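Local coordinates for interphotoreceptor retinoid-binding protein (Xenopus laevis, PDB 1J7X) that probably binds retinoids and carries them through the matrix between photoreceptors and the pigment epithelium, at residues 225-239 / 274-287. Sequence-based numbering, arbitrary orientation.
Sequences QSLSRATIIGEITSG and GGVVPDAIVLADEA
The carboxamide of Gln225 and the carboxylate of Asp279 meet with their planes 78° apart. Val277 O lies at the amide's edge, almost in its plane, and takes a hydrogen bond from Gln225 NE2 at 2.9 Å; a weak one runs from the same nitrogen to Asp279 OD2. Ile232 N comes to the carboxylate on the anti lone pair of OD2, the side away from OD1 (2.9 Å from Ile232 N to Asp279 OD2). Gln225 OE1 accepts from a water that in turn accepts from Val277 N; together with the NE2 bond this holds the rotation of the amide. An extended chain, CG anti to the backbone N (chi1 -178°), carries this group from the end of helix 216-226 to the other segment. A second water bridges Asp279 OD2 to Ala230 O. Two good donors and the weak one from Gln225 converge on OD2, which would probably favour the charged form. From here strand 280-281 runs parallel to strand 231-234 as the outermost strand of the mixed sheet in this S41-like, ClpP/crotonase-clan fold: Ala280 N donates to Ile232 O, Gly234 N to Ala280 O, and Val282 N to Gly234 O from above the carbonyl plane. Ile233 CG1 packs on Ala280 CB, while its CG2 reaches Val282 CG2 and, at the start of helix 287-296, Ala287 CB (4.0 Å each). Ahead of strand 280-281, Pro278 CG is 3.3 Å from Glu235 O, and the Pro278 and Ile236 side chains cross at about a right angle. Glu235 splits its carboxylate: OE2 takes Ala284 N at 2.9 Å from above its plane, OE1 the backbone N of His211. Further along, Thr237 OG1 (chi1 65°) accepts from Val276 N at 2.7 Å and also bonds Glu218, while Thr237 N donates to Val276 O.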
loop_
_atom_site.group_PDB
_atom_site.type_symbol
_atom_site.label_atom_id
_atom_site.label_comp_id
_atom_site.label_asym_id
_atom_site.label_seq_id
_atom_site.Cartn_x
_atom_site.Cartn_y
_atom_site.Cartn_z
ATOM N N GLN A 225 -3.616 -7.414 7.427
ATOM C CA GLN A 225 -2.669 -8.346 8.070
ATOM C C GLN A 225 -2.140 -7.858 9.402
ATOM O O GLN A 225 -2.063 -8.593 10.353
ATOM C CB GLN A 225 -1.486 -8.608 7.005
ATOM C CG GLN A 225 -0.490 -9.584 7.526
ATOM C CD GLN A 225 0.667 -9.749 6.555
ATOM O OE1 GLN A 225 1.376 -8.757 6.274
ATOM N NE2 GLN A 225 0.733 -10.921 5.898
ATOM N N SER A 226 -1.762 -6.587 9.494
ATOM C CA SER A 226 -1.198 -6.013 10.669
ATOM C C SER A 226 -2.201 -5.968 11.858
ATOM O O SER A 226 -1.846 -6.007 13.068
ATOM C CB SER A 226 -0.656 -4.607 10.364
ATOM O OG SER A 226 -1.690 -3.699 10.067
ATOM N N LEU A 227 -3.474 -5.865 11.489
ATOM C CA LEU A 227 -4.543 -5.882 12.472
ATOM C C LEU A 227 -4.990 -7.282 12.853
ATOM O O LEU A 227 -5.844 -7.503 13.750
ATOM C CB LEU A 227 -5.761 -5.099 11.948
ATOM C CG LEU A 227 -5.679 -3.594 11.773
ATOM C CD1 LEU A 227 -6.798 -3.091 10.858
ATOM C CD2 LEU A 227 -5.777 -2.947 13.215
ATOM N N SER A 228 -4.328 -8.257 12.286
ATOM C CA SER A 228 -4.690 -9.642 12.489
ATOM C C SER A 228 -6.154 -9.869 12.124
ATOM O O SER A 228 -6.815 -10.718 12.677
ATOM C CB SER A 228 -4.356 -10.066 13.970
ATOM O OG SER A 228 -2.953 -9.834 14.187
ATOM N N ARG A 229 -6.656 -9.161 11.118
ATOM C CA ARG A 229 -8.044 -9.335 10.757
ATOM C C ARG A 229 -8.180 -10.405 9.712
ATOM O O ARG A 229 -9.200 -11.108 9.642
ATOM C CB ARG A 229 -8.602 -7.970 10.308
ATOM C CG ARG A 229 -10.085 -8.063 9.765
ATOM C CD ARG A 229 -11.036 -8.465 11.004
ATOM N NE ARG A 229 -11.231 -9.867 10.918
ATOM C CZ ARG A 229 -12.310 -10.461 10.448
ATOM N NH1 ARG A 229 -13.434 -9.800 10.173
ATOM N NH2 ARG A 229 -12.267 -11.740 10.304
ATOM N N ALA A 230 -7.269 -10.449 8.709
ATOM C CA ALA A 230 -7.343 -11.459 7.729
ATOM C C ALA A 230 -6.021 -12.194 7.474
ATOM O O ALA A 230 -4.960 -11.701 7.802
ATOM C CB ALA A 230 -7.789 -10.786 6.450
ATOM N N THR A 231 -6.138 -13.300 6.809
ATOM C CA THR A 231 -5.014 -14.074 6.333
ATOM C C THR A 231 -4.744 -13.634 4.882
ATOM O O THR A 231 -5.672 -13.575 4.060
ATOM C CB THR A 231 -5.331 -15.547 6.397
ATOM O OG1 THR A 231 -5.654 -15.965 7.731
ATOM C CG2 THR A 231 -4.157 -16.381 5.917
ATOM N N ILE A 232 -3.480 -13.269 4.581
ATOM C CA ILE A 232 -3.115 -12.857 3.267
ATOM C C ILE A 232 -2.563 -14.079 2.513
ATOM O O ILE A 232 -1.648 -14.779 2.972
ATOM C CB ILE A 232 -2.015 -11.789 3.333
ATOM C CG1 ILE A 232 -2.389 -10.676 4.320
ATOM C CG2 ILE A 232 -1.747 -11.156 2.032
ATOM C CD1 ILE A 232 -3.838 -10.093 3.982
ATOM N N ILE A 233 -3.026 -14.278 1.293
ATOM C CA ILE A 233 -2.657 -15.467 0.475
ATOM C C ILE A 233 -2.291 -15.075 -0.937
ATOM O O ILE A 233 -3.031 -14.349 -1.619
ATOM C CB ILE A 233 -3.831 -16.468 0.452
ATOM C CG1 ILE A 233 -4.242 -16.754 1.861
ATOM C CG2 ILE A 233 -3.472 -17.734 -0.396
ATOM C CD1 ILE A 233 -5.566 -17.556 1.887
ATOM N N GLY A 234 -1.101 -15.549 -1.391
ATOM C CA GLY A 234 -0.741 -15.303 -2.765
ATOM C C GLY A 234 0.715 -14.917 -2.892
ATOM O O GLY A 234 1.529 -15.522 -2.221
ATOM N N GLU A 235 0.992 -14.008 -3.812
ATOM C CA GLU A 235 2.354 -13.590 -4.096
ATOM C C GLU A 235 2.733 -12.330 -3.286
ATOM O O GLU A 235 1.909 -11.513 -2.918
ATOM C CB GLU A 235 2.539 -13.317 -5.539
ATOM C CG GLU A 235 2.186 -14.526 -6.430
ATOM C CD GLU A 235 2.127 -14.184 -7.877
ATOM O OE1 GLU A 235 1.949 -12.982 -8.270
ATOM O OE2 GLU A 235 2.116 -15.146 -8.715
ATOM N N ILE A 236 4.033 -12.084 -3.182
ATOM C CA ILE A 236 4.509 -10.842 -2.591
ATOM C C ILE A 236 4.084 -9.747 -3.589
ATOM O O ILE A 236 4.164 -9.915 -4.831
ATOM C CB ILE A 236 6.066 -10.862 -2.476
ATOM C CG1 ILE A 236 6.447 -11.874 -1.471
ATOM C CG2 ILE A 236 6.581 -9.554 -2.129
ATOM C CD1 ILE A 236 7.935 -12.329 -1.589
ATOM N N THR A 237 3.577 -8.653 -3.076
ATOM C CA THR A 237 3.007 -7.615 -3.923
ATOM C C THR A 237 4.031 -6.731 -4.621
ATOM O O THR A 237 5.233 -6.910 -4.383
ATOM C CB THR A 237 1.967 -6.810 -3.154
ATOM O OG1 THR A 237 2.543 -6.086 -2.092
ATOM C CG2 THR A 237 0.882 -7.777 -2.500
ATOM N N SER A 238 3.562 -5.785 -5.426
ATOM C CA SER A 238 4.418 -5.035 -6.302
ATOM C C SER A 238 5.421 -4.144 -5.625
ATOM O O SER A 238 6.381 -3.884 -6.219
ATOM C CB SER A 238 3.566 -4.194 -7.284
ATOM O OG SER A 238 2.957 -3.140 -6.626
ATOM N N GLY A 239 5.178 -3.700 -4.391
ATOM C CA GLY A 239 6.051 -2.786 -3.701
ATOM C C GLY A 239 5.966 -1.398 -4.192
ATOM O O GLY A 239 6.968 -0.619 -4.155
ATOM N N GLY A 274 8.046 -2.275 -0.339
ATOM C CA GLY A 274 8.797 -3.288 -1.091
ATOM C C GLY A 274 7.929 -4.525 -1.367
ATOM O O GLY A 274 8.442 -5.458 -1.990
ATOM N N GLY A 275 6.676 -4.533 -0.842
ATOM C CA GLY A 275 5.711 -5.619 -1.058
ATOM C C GLY A 275 5.151 -6.196 0.190
ATOM O O GLY A 275 5.868 -6.455 1.125
ATOM N N VAL A 276 3.843 -6.438 0.242
ATOM C CA VAL A 276 3.236 -7.159 1.375
ATOM C C VAL A 276 3.679 -8.596 1.197
ATOM O O VAL A 276 3.717 -9.131 0.063
ATOM C CB VAL A 276 1.706 -7.120 1.268
ATOM C CG1 VAL A 276 1.077 -7.983 2.309
ATOM C CG2 VAL A 276 1.229 -5.687 1.379
ATOM N N VAL A 277 4.046 -9.227 2.279
ATOM C CA VAL A 277 4.468 -10.621 2.294
ATOM C C VAL A 277 3.337 -11.449 2.830
ATOM O O VAL A 277 2.934 -11.302 4.002
ATOM C CB VAL A 277 5.721 -10.809 3.221
ATOM C CG1 VAL A 277 6.152 -12.255 3.123
ATOM C CG2 VAL A 277 6.813 -10.003 2.705
ATOM N N PRO A 278 2.723 -12.278 1.989
ATOM C CA PRO A 278 1.554 -13.086 2.429
ATOM C C PRO A 278 1.883 -14.031 3.574
ATOM O O PRO A 278 3.052 -14.460 3.722
ATOM C CB PRO A 278 1.222 -13.894 1.199
ATOM C CG PRO A 278 1.628 -12.948 0.059
ATOM C CD PRO A 278 2.955 -12.403 0.549
ATOM N N ASP A 279 0.862 -14.392 4.333
ATOM C CA ASP A 279 0.951 -15.389 5.367
ATOM C C ASP A 279 1.137 -16.753 4.625
ATOM O O ASP A 279 2.002 -17.584 4.996
ATOM C CB ASP A 279 -0.309 -15.417 6.186
ATOM C CG ASP A 279 -0.505 -14.168 6.889
ATOM O OD1 ASP A 279 0.319 -13.891 7.810
ATOM O OD2 ASP A 279 -1.350 -13.290 6.574
ATOM N N ALA A 280 0.381 -16.970 3.556
ATOM C CA ALA A 280 0.480 -18.216 2.773
ATOM C C ALA A 280 0.941 -17.875 1.367
ATOM O O ALA A 280 0.159 -17.405 0.524
ATOM C CB ALA A 280 -0.852 -18.982 2.771
ATOM N N ILE A 281 2.231 -18.029 1.110
ATOM C CA ILE A 281 2.826 -17.726 -0.124
ATOM C C ILE A 281 2.578 -18.811 -1.125
ATOM O O ILE A 281 2.986 -19.963 -0.859
ATOM C CB ILE A 281 4.329 -17.444 0.025
ATOM C CG1 ILE A 281 4.567 -16.176 0.854
ATOM C CG2 ILE A 281 4.928 -17.260 -1.278
ATOM C CD1 ILE A 281 6.023 -15.835 1.157
ATOM N N VAL A 282 1.913 -18.480 -2.209
ATOM C CA VAL A 282 1.633 -19.358 -3.348
ATOM C C VAL A 282 1.600 -18.526 -4.572
ATOM O O VAL A 282 1.504 -17.293 -4.570
ATOM C CB VAL A 282 0.327 -20.161 -3.191
ATOM C CG1 VAL A 282 0.330 -20.927 -1.954
ATOM C CG2 VAL A 282 -0.848 -19.246 -3.082
ATOM N N LEU A 283 1.713 -19.167 -5.752
ATOM C CA LEU A 283 1.626 -18.398 -6.991
ATOM C C LEU A 283 0.118 -17.899 -7.085
ATOM O O LEU A 283 -0.803 -18.528 -6.531
ATOM C CB LEU A 283 1.933 -19.300 -8.217
ATOM C CG LEU A 283 3.415 -19.289 -8.683
ATOM C CD1 LEU A 283 4.221 -19.611 -7.570
ATOM C CD2 LEU A 283 3.659 -20.381 -9.780
ATOM N N ALA A 284 -0.039 -16.791 -7.763
ATOM C CA ALA A 284 -1.368 -16.098 -7.852
ATOM C C ALA A 284 -2.495 -17.023 -8.308
ATOM O O ALA A 284 -3.514 -17.071 -7.691
ATOM C CB ALA A 284 -1.243 -14.937 -8.764
ATOM N N ASP A 285 -2.217 -17.881 -9.272
ATOM C CA ASP A 285 -3.231 -18.844 -9.746
ATOM C C ASP A 285 -3.664 -19.846 -8.714
ATOM O O ASP A 285 -4.708 -20.492 -8.853
ATOM C CB ASP A 285 -2.731 -19.582 -10.955
ATOM C CG ASP A 285 -2.445 -18.735 -12.081
ATOM O OD1 ASP A 285 -3.182 -17.764 -12.320
ATOM O OD2 ASP A 285 -1.461 -18.974 -12.855
ATOM N N GLU A 286 -2.903 -20.051 -7.680
ATOM C CA GLU A 286 -3.237 -21.012 -6.630
ATOM C C GLU A 286 -3.866 -20.441 -5.400
ATOM O O GLU A 286 -4.262 -21.180 -4.509
ATOM C CB GLU A 286 -1.884 -21.742 -6.228
ATOM C CG GLU A 286 -1.049 -22.194 -7.448
ATOM C CD GLU A 286 0.320 -22.883 -7.034
ATOM O OE1 GLU A 286 1.149 -23.311 -7.893
ATOM O OE2 GLU A 286 0.604 -22.983 -5.816
ATOM N N ALA A 287 -3.988 -19.116 -5.332
ATOM C CA ALA A 287 -4.479 -18.456 -4.128
ATOM C C ALA A 287 -5.873 -18.713 -3.717
ATOM O O ALA A 287 -6.188 -18.848 -2.522
ATOM C CB ALA A 287 -4.202 -16.945 -4.255
HETATM O O HOH W 1 3.591 -8.009 4.728
HETATM O O HOH W 2 -2.690 -12.433 8.877
HETATM O O HOH W 3 7.188 0.193 -1.466
#